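Local coordinates for Di-haem cytochrome c peroxidase family protein (Burkholderia thailandensis E264, PDB 6NX0) that probably acts as a diheme cytochrome c peroxidase, an oxidoreductase that carries two covalently bound c-type hemes and displays an unusually stable bis-Fe(IV) state, at residues T100-L114 and K223-F237. Residues are numbered along the deposited sequence; the frame is centred on the assembly and turned at random.
Sequences TLAALGKRVFFDPAL and KIGRTGLGAALAGRF
With CG anti to the backbone N (chi1 -169°), Leu-104 reaches from helix 100-109 into a hole between Ala-232, Leu-233, Leu-229 and Phe-237, a knob-into-hole fit across two nearly antiparallel helices (155°). Leucine's two methyls touch both sides of the hole: CD1 rests 3.9 Å from Ala-232 CB, a short methyl forming one wall, while CD2 turns to Leu-233 CD2 and the Phe-237 ring. One turn on, near Cys-122, which is covalently bound to one of the two hemes, Val-108 CG2 meets Leu-229 CD1 at 3.9 Å; Leu-229 CD2 lies against Asp-111 OD2. The extended chain of Arg-107 slides past Leu-229 in the opposite direction and sets its guanidinium with one face over Leu-229 CA.

At one end, Arg-236 bends at chi2 (77°), which sets its guanidinium face against Leu-101 CD1 while NH2 donates a weak, bent hydrogen bond to Thr-100 OG1 (3.2 Å). At the other, the long Lys-223 chain carries NZ to Ala-113 O (2.9 Å), in the carbonyl plane; NZ also hydrogen-bonds to Asn-214 and forms a salt bridge with Glu-116. Leu-114 CD2 packs on Ile-224 CG1 at 3.7 Å. The Asp-111 carboxylate serves twice: OD1 closes an Asx turn with Ala-113 N, and OD2 accepts from a water that also donates to Thr-227 OG1.

Leucine and valine methyls, Ala-232 and Phe-237 thus form an apolar seam flanked by arginine chains, while the Lys-223 bond and water bridge tie the loop after helix 100-109 to 223-237.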
loop_
_atom_site.group_PDB
_atom_site.type_symbol
_atom_site.label_atom_id
_atom_site.label_comp_id
_atom_site.label_asym_id
_atom_site.label_seq_id
_atom_site.Cartn_x
_atom_site.Cartn_y
_atom_site.Cartn_z
ATOM N N THR A 100 -10.412 4.085 -23.992
ATOM C CA THR A 100 -11.782 4.486 -23.690
ATOM C C THR A 100 -12.244 3.897 -22.358
ATOM O O THR A 100 -12.915 4.587 -21.577
ATOM C CB THR A 100 -12.733 4.104 -24.828
ATOM O OG1 THR A 100 -12.772 2.690 -25.003
ATOM C CG2 THR A 100 -12.285 4.759 -26.106
ATOM N N LEU A 101 -11.873 2.647 -22.060
ATOM C CA LEU A 101 -12.242 2.063 -20.777
ATOM C C LEU A 101 -11.466 2.714 -19.631
ATOM O O LEU A 101 -12.015 2.929 -18.537
ATOM C CB LEU A 101 -12.025 0.551 -20.795
ATOM C CG LEU A 101 -12.518 -0.168 -19.540
ATOM C CD1 LEU A 101 -14.018 0.120 -19.307
ATOM C CD2 LEU A 101 -12.273 -1.657 -19.604
ATOM N N ALA A 102 -10.199 3.063 -19.869
ATOM C CA ALA A 102 -9.412 3.743 -18.848
ATOM C C ALA A 102 -9.991 5.120 -18.560
ATOM O O ALA A 102 -9.988 5.579 -17.411
ATOM C CB ALA A 102 -7.955 3.849 -19.306
ATOM N N ALA A 103 -10.504 5.793 -19.593
ATOM C CA ALA A 103 -11.094 7.110 -19.379
ATOM C C ALA A 103 -12.373 7.010 -18.556
ATOM O O ALA A 103 -12.666 7.890 -17.739
ATOM C CB ALA A 103 -11.364 7.786 -20.717
ATOM N N LEU A 104 -13.159 5.950 -18.760
ATOM C CA LEU A 104 -14.342 5.736 -17.934
ATOM C C LEU A 104 -13.955 5.482 -16.477
ATOM O O LEU A 104 -14.593 5.988 -15.547
ATOM C CB LEU A 104 -15.139 4.561 -18.487
ATOM C CG LEU A 104 -16.528 4.311 -17.953
ATOM C CD1 LEU A 104 -17.381 5.556 -18.010
ATOM C CD2 LEU A 104 -17.110 3.205 -18.843
ATOM N N GLY A 105 -12.893 4.714 -16.265
ATOM C CA GLY A 105 -12.402 4.519 -14.911
ATOM C C GLY A 105 -11.976 5.816 -14.255
ATOM O O GLY A 105 -12.244 6.041 -13.069
ATOM N N LYS A 106 -11.298 6.685 -15.013
ATOM C CA LYS A 106 -10.882 7.975 -14.474
ATOM C C LYS A 106 -12.094 8.837 -14.144
ATOM O O LYS A 106 -12.119 9.533 -13.119
ATOM C CB LYS A 106 -9.960 8.679 -15.468
ATOM C CG LYS A 106 -9.278 9.911 -14.894
ATOM C CD LYS A 106 -8.298 10.559 -15.892
ATOM C CE LYS A 106 -7.559 11.726 -15.255
ATOM N NZ LYS A 106 -6.691 12.414 -16.268
ATOM N N ARG A 107 -13.128 8.774 -14.982
ATOM C CA ARG A 107 -14.373 9.474 -14.688
ATOM C C ARG A 107 -14.952 9.030 -13.350
ATOM O O ARG A 107 -15.356 9.864 -12.535
ATOM C CB ARG A 107 -15.370 9.237 -15.834
ATOM C CG ARG A 107 -16.658 9.920 -15.658
ATOM C CD ARG A 107 -17.568 9.704 -16.850
ATOM N NE ARG A 107 -18.823 10.366 -16.556
ATOM C CZ ARG A 107 -19.725 10.740 -17.459
ATOM N NH1 ARG A 107 -19.531 10.484 -18.745
ATOM N NH2 ARG A 107 -20.817 11.363 -17.049
ATOM N N VAL A 108 -15.002 7.718 -13.111
ATOM C CA VAL A 108 -15.461 7.181 -11.829
ATOM C C VAL A 108 -14.581 7.692 -10.700
ATOM O O VAL A 108 -15.066 8.106 -9.639
ATOM C CB VAL A 108 -15.463 5.637 -11.878
ATOM C CG1 VAL A 108 -15.757 5.048 -10.525
ATOM C CG2 VAL A 108 -16.473 5.134 -12.931
ATOM N N PHE A 109 -13.263 7.653 -10.909
ATOM C CA PHE A 109 -12.318 8.010 -9.852
ATOM C C PHE A 109 -12.522 9.418 -9.327
ATOM O O PHE A 109 -12.309 9.677 -8.136
ATOM C CB PHE A 109 -10.901 7.863 -10.387
ATOM C CG PHE A 109 -9.831 7.845 -9.324
ATOM C CD1 PHE A 109 -9.241 9.015 -8.889
ATOM C CD2 PHE A 109 -9.432 6.655 -8.768
ATOM C CE1 PHE A 109 -8.242 8.983 -7.929
ATOM C CE2 PHE A 109 -8.430 6.609 -7.805
ATOM C CZ PHE A 109 -7.844 7.769 -7.387
ATOM N N PHE A 110 -12.937 10.343 -10.185
ATOM C CA PHE A 110 -13.070 11.738 -9.802
ATOM C C PHE A 110 -14.515 12.173 -9.570
ATOM O O PHE A 110 -14.754 13.366 -9.340
ATOM C CB PHE A 110 -12.393 12.620 -10.869
ATOM C CG PHE A 110 -10.901 12.561 -10.799
ATOM C CD1 PHE A 110 -10.218 13.348 -9.892
ATOM C CD2 PHE A 110 -10.188 11.672 -11.579
ATOM C CE1 PHE A 110 -8.823 13.277 -9.791
ATOM C CE2 PHE A 110 -8.812 11.582 -11.482
ATOM C CZ PHE A 110 -8.123 12.386 -10.586
ATOM N N ASP A 111 -15.471 11.230 -9.541
ATOM C CA ASP A 111 -16.884 11.573 -9.416
ATOM C C ASP A 111 -17.269 11.765 -7.952
ATOM O O ASP A 111 -17.313 10.783 -7.203
ATOM C CB ASP A 111 -17.737 10.495 -10.058
ATOM C CG ASP A 111 -19.190 10.890 -10.181
ATOM O OD1 ASP A 111 -19.656 11.758 -9.407
ATOM O OD2 ASP A 111 -19.874 10.328 -11.057
ATOM N N PRO A 112 -17.556 12.988 -7.502
ATOM C CA PRO A 112 -17.876 13.222 -6.086
ATOM C C PRO A 112 -19.300 12.846 -5.710
ATOM O O PRO A 112 -19.674 12.972 -4.542
ATOM C CB PRO A 112 -17.648 14.734 -5.941
ATOM C CG PRO A 112 -18.052 15.273 -7.308
ATOM C CD PRO A 112 -17.646 14.229 -8.306
ATOM N N ALA A 113 -20.108 12.402 -6.656
ATOM C CA ALA A 113 -21.448 11.949 -6.333
ATOM C C ALA A 113 -21.465 10.556 -5.726
ATOM O O ALA A 113 -22.519 10.117 -5.252
ATOM C CB ALA A 113 -22.324 11.951 -7.593
ATOM N N LEU A 114 -20.333 9.857 -5.708
ATOM C CA LEU A 114 -20.280 8.464 -5.300
ATOM C C LEU A 114 -20.047 8.289 -3.802
ATOM O O LEU A 114 -19.513 7.256 -3.373
ATOM C CB LEU A 114 -19.195 7.740 -6.094
ATOM C CG LEU A 114 -19.361 7.803 -7.623
ATOM C CD1 LEU A 114 -18.352 6.887 -8.306
ATOM C CD2 LEU A 114 -20.786 7.461 -8.038
ATOM N N LYS A 223 -28.641 5.515 -7.476
ATOM C CA LYS A 223 -28.074 6.849 -7.544
ATOM C C LYS A 223 -27.332 7.067 -8.864
ATOM O O LYS A 223 -27.570 8.055 -9.574
ATOM C CB LYS A 223 -27.150 7.053 -6.346
ATOM C CG LYS A 223 -26.451 8.406 -6.367
ATOM C CD LYS A 223 -25.752 8.699 -5.049
ATOM C CE LYS A 223 -24.647 7.717 -4.705
ATOM N NZ LYS A 223 -23.873 8.192 -3.510
ATOM N N ILE A 224 -26.417 6.153 -9.210
ATOM C CA ILE A 224 -25.618 6.317 -10.421
ATOM C C ILE A 224 -26.517 6.278 -11.650
ATOM O O ILE A 224 -26.284 6.989 -12.645
ATOM C CB ILE A 224 -24.544 5.225 -10.494
ATOM C CG1 ILE A 224 -23.483 5.413 -9.409
ATOM C CG2 ILE A 224 -23.928 5.187 -11.895
ATOM C CD1 ILE A 224 -22.407 4.337 -9.425
ATOM N N GLY A 225 -27.560 5.440 -11.605
ATOM C CA GLY A 225 -28.408 5.250 -12.776
ATOM C C GLY A 225 -29.122 6.503 -13.224
ATOM O O GLY A 225 -29.552 6.570 -14.381
ATOM N N ARG A 226 -29.244 7.502 -12.348
ATOM C CA ARG A 226 -29.914 8.760 -12.645
ATOM C C ARG A 226 -28.956 9.816 -13.168
ATOM O O ARG A 226 -29.379 10.959 -13.380
ATOM C CB ARG A 226 -30.623 9.303 -11.396
ATOM C CG ARG A 226 -31.739 8.425 -10.845
ATOM C CD ARG A 226 -32.279 8.971 -9.505
ATOM N NE ARG A 226 -33.176 8.012 -8.844
ATOM C CZ ARG A 226 -32.961 7.429 -7.660
ATOM N NH1 ARG A 226 -33.859 6.567 -7.182
ATOM N NH2 ARG A 226 -31.871 7.694 -6.934
ATOM N N THR A 227 -27.700 9.457 -13.409
ATOM C CA THR A 227 -26.660 10.432 -13.726
ATOM C C THR A 227 -26.035 10.131 -15.084
ATOM O O THR A 227 -26.227 9.067 -15.697
ATOM C CB THR A 227 -25.554 10.458 -12.647
ATOM O OG1 THR A 227 -24.716 9.293 -12.764
ATOM C CG2 THR A 227 -26.133 10.579 -11.256
ATOM N N GLY A 228 -25.224 11.088 -15.545
ATOM C CA GLY A 228 -24.512 10.886 -16.783
ATOM C C GLY A 228 -23.554 9.721 -16.720
ATOM O O GLY A 228 -23.327 9.040 -17.725
ATOM N N LEU A 229 -22.976 9.477 -15.545
ATOM C CA LEU A 229 -22.113 8.323 -15.389
ATOM C C LEU A 229 -22.896 7.044 -15.631
ATOM O O LEU A 229 -22.401 6.112 -16.284
ATOM C CB LEU A 229 -21.489 8.321 -13.988
ATOM C CG LEU A 229 -20.656 7.094 -13.679
ATOM C CD1 LEU A 229 -19.462 6.924 -14.619
ATOM C CD2 LEU A 229 -20.175 7.136 -12.237
ATOM N N GLY A 230 -24.112 6.979 -15.089
ATOM C CA GLY A 230 -24.967 5.830 -15.351
ATOM C C GLY A 230 -25.187 5.607 -16.835
ATOM O O GLY A 230 -25.183 4.472 -17.313
ATOM N N ALA A 231 -25.409 6.688 -17.578
ATOM C CA ALA A 231 -25.616 6.570 -19.018
ATOM C C ALA A 231 -24.359 6.077 -19.722
ATOM O O ALA A 231 -24.436 5.255 -20.641
ATOM C CB ALA A 231 -26.072 7.929 -19.587
ATOM N N ALA A 232 -23.194 6.598 -19.329
ATOM C CA ALA A 232 -21.939 6.152 -19.895
ATOM C C ALA A 232 -21.700 4.681 -19.611
ATOM O O ALA A 232 -21.293 3.923 -20.501
ATOM C CB ALA A 232 -20.798 7.002 -19.340
ATOM N N LEU A 233 -21.973 4.241 -18.379
ATOM C CA LEU A 233 -21.794 2.832 -18.064
ATOM C C LEU A 233 -22.773 1.963 -18.838
ATOM O O LEU A 233 -22.400 0.904 -19.350
ATOM C CB LEU A 233 -21.943 2.596 -16.552
ATOM C CG LEU A 233 -20.825 3.228 -15.717
ATOM C CD1 LEU A 233 -21.257 3.320 -14.265
ATOM C CD2 LEU A 233 -19.519 2.458 -15.796
ATOM N N ALA A 234 -24.037 2.378 -18.903
ATOM C CA ALA A 234 -25.035 1.625 -19.656
ATOM C C ALA A 234 -24.691 1.583 -21.136
ATOM O O ALA A 234 -24.900 0.563 -21.800
ATOM C CB ALA A 234 -26.407 2.246 -19.430
ATOM N N GLY A 235 -24.154 2.681 -21.670
ATOM C CA GLY A 235 -23.772 2.693 -23.081
ATOM C C GLY A 235 -22.724 1.648 -23.402
ATOM O O GLY A 235 -22.770 1.000 -24.457
ATOM N N ARG A 236 -21.774 1.456 -22.495
ATOM C CA ARG A 236 -20.675 0.523 -22.678
ATOM C C ARG A 236 -21.041 -0.895 -22.256
ATOM O O ARG A 236 -20.660 -1.863 -22.927
ATOM C CB ARG A 236 -19.464 1.022 -21.885
ATOM C CG ARG A 236 -18.277 0.088 -21.801
ATOM C CD ARG A 236 -17.490 0.083 -23.071
ATOM N NE ARG A 236 -16.396 -0.878 -22.981
ATOM C CZ ARG A 236 -15.114 -0.596 -23.187
ATOM N NH1 ARG A 236 -14.221 -1.564 -23.070
ATOM N NH2 ARG A 236 -14.714 0.626 -23.524
ATOM N N PHE A 237 -21.776 -1.047 -21.153
ATOM C CA PHE A 237 -21.975 -2.344 -20.539
ATOM C C PHE A 237 -23.399 -2.864 -20.636
ATOM O O PHE A 237 -23.659 -4.002 -20.209
ATOM C CB PHE A 237 -21.561 -2.284 -19.063
ATOM C CG PHE A 237 -20.099 -2.052 -18.854
ATOM C CD1 PHE A 237 -19.200 -3.058 -19.099
ATOM C CD2 PHE A 237 -19.629 -0.844 -18.367
ATOM C CE1 PHE A 237 -17.852 -2.863 -18.895
ATOM C CE2 PHE A 237 -18.273 -0.649 -18.147
ATOM C CZ PHE A 237 -17.394 -1.663 -18.407
HETATM O O HOH W 1 -22.549 10.229 -10.790
#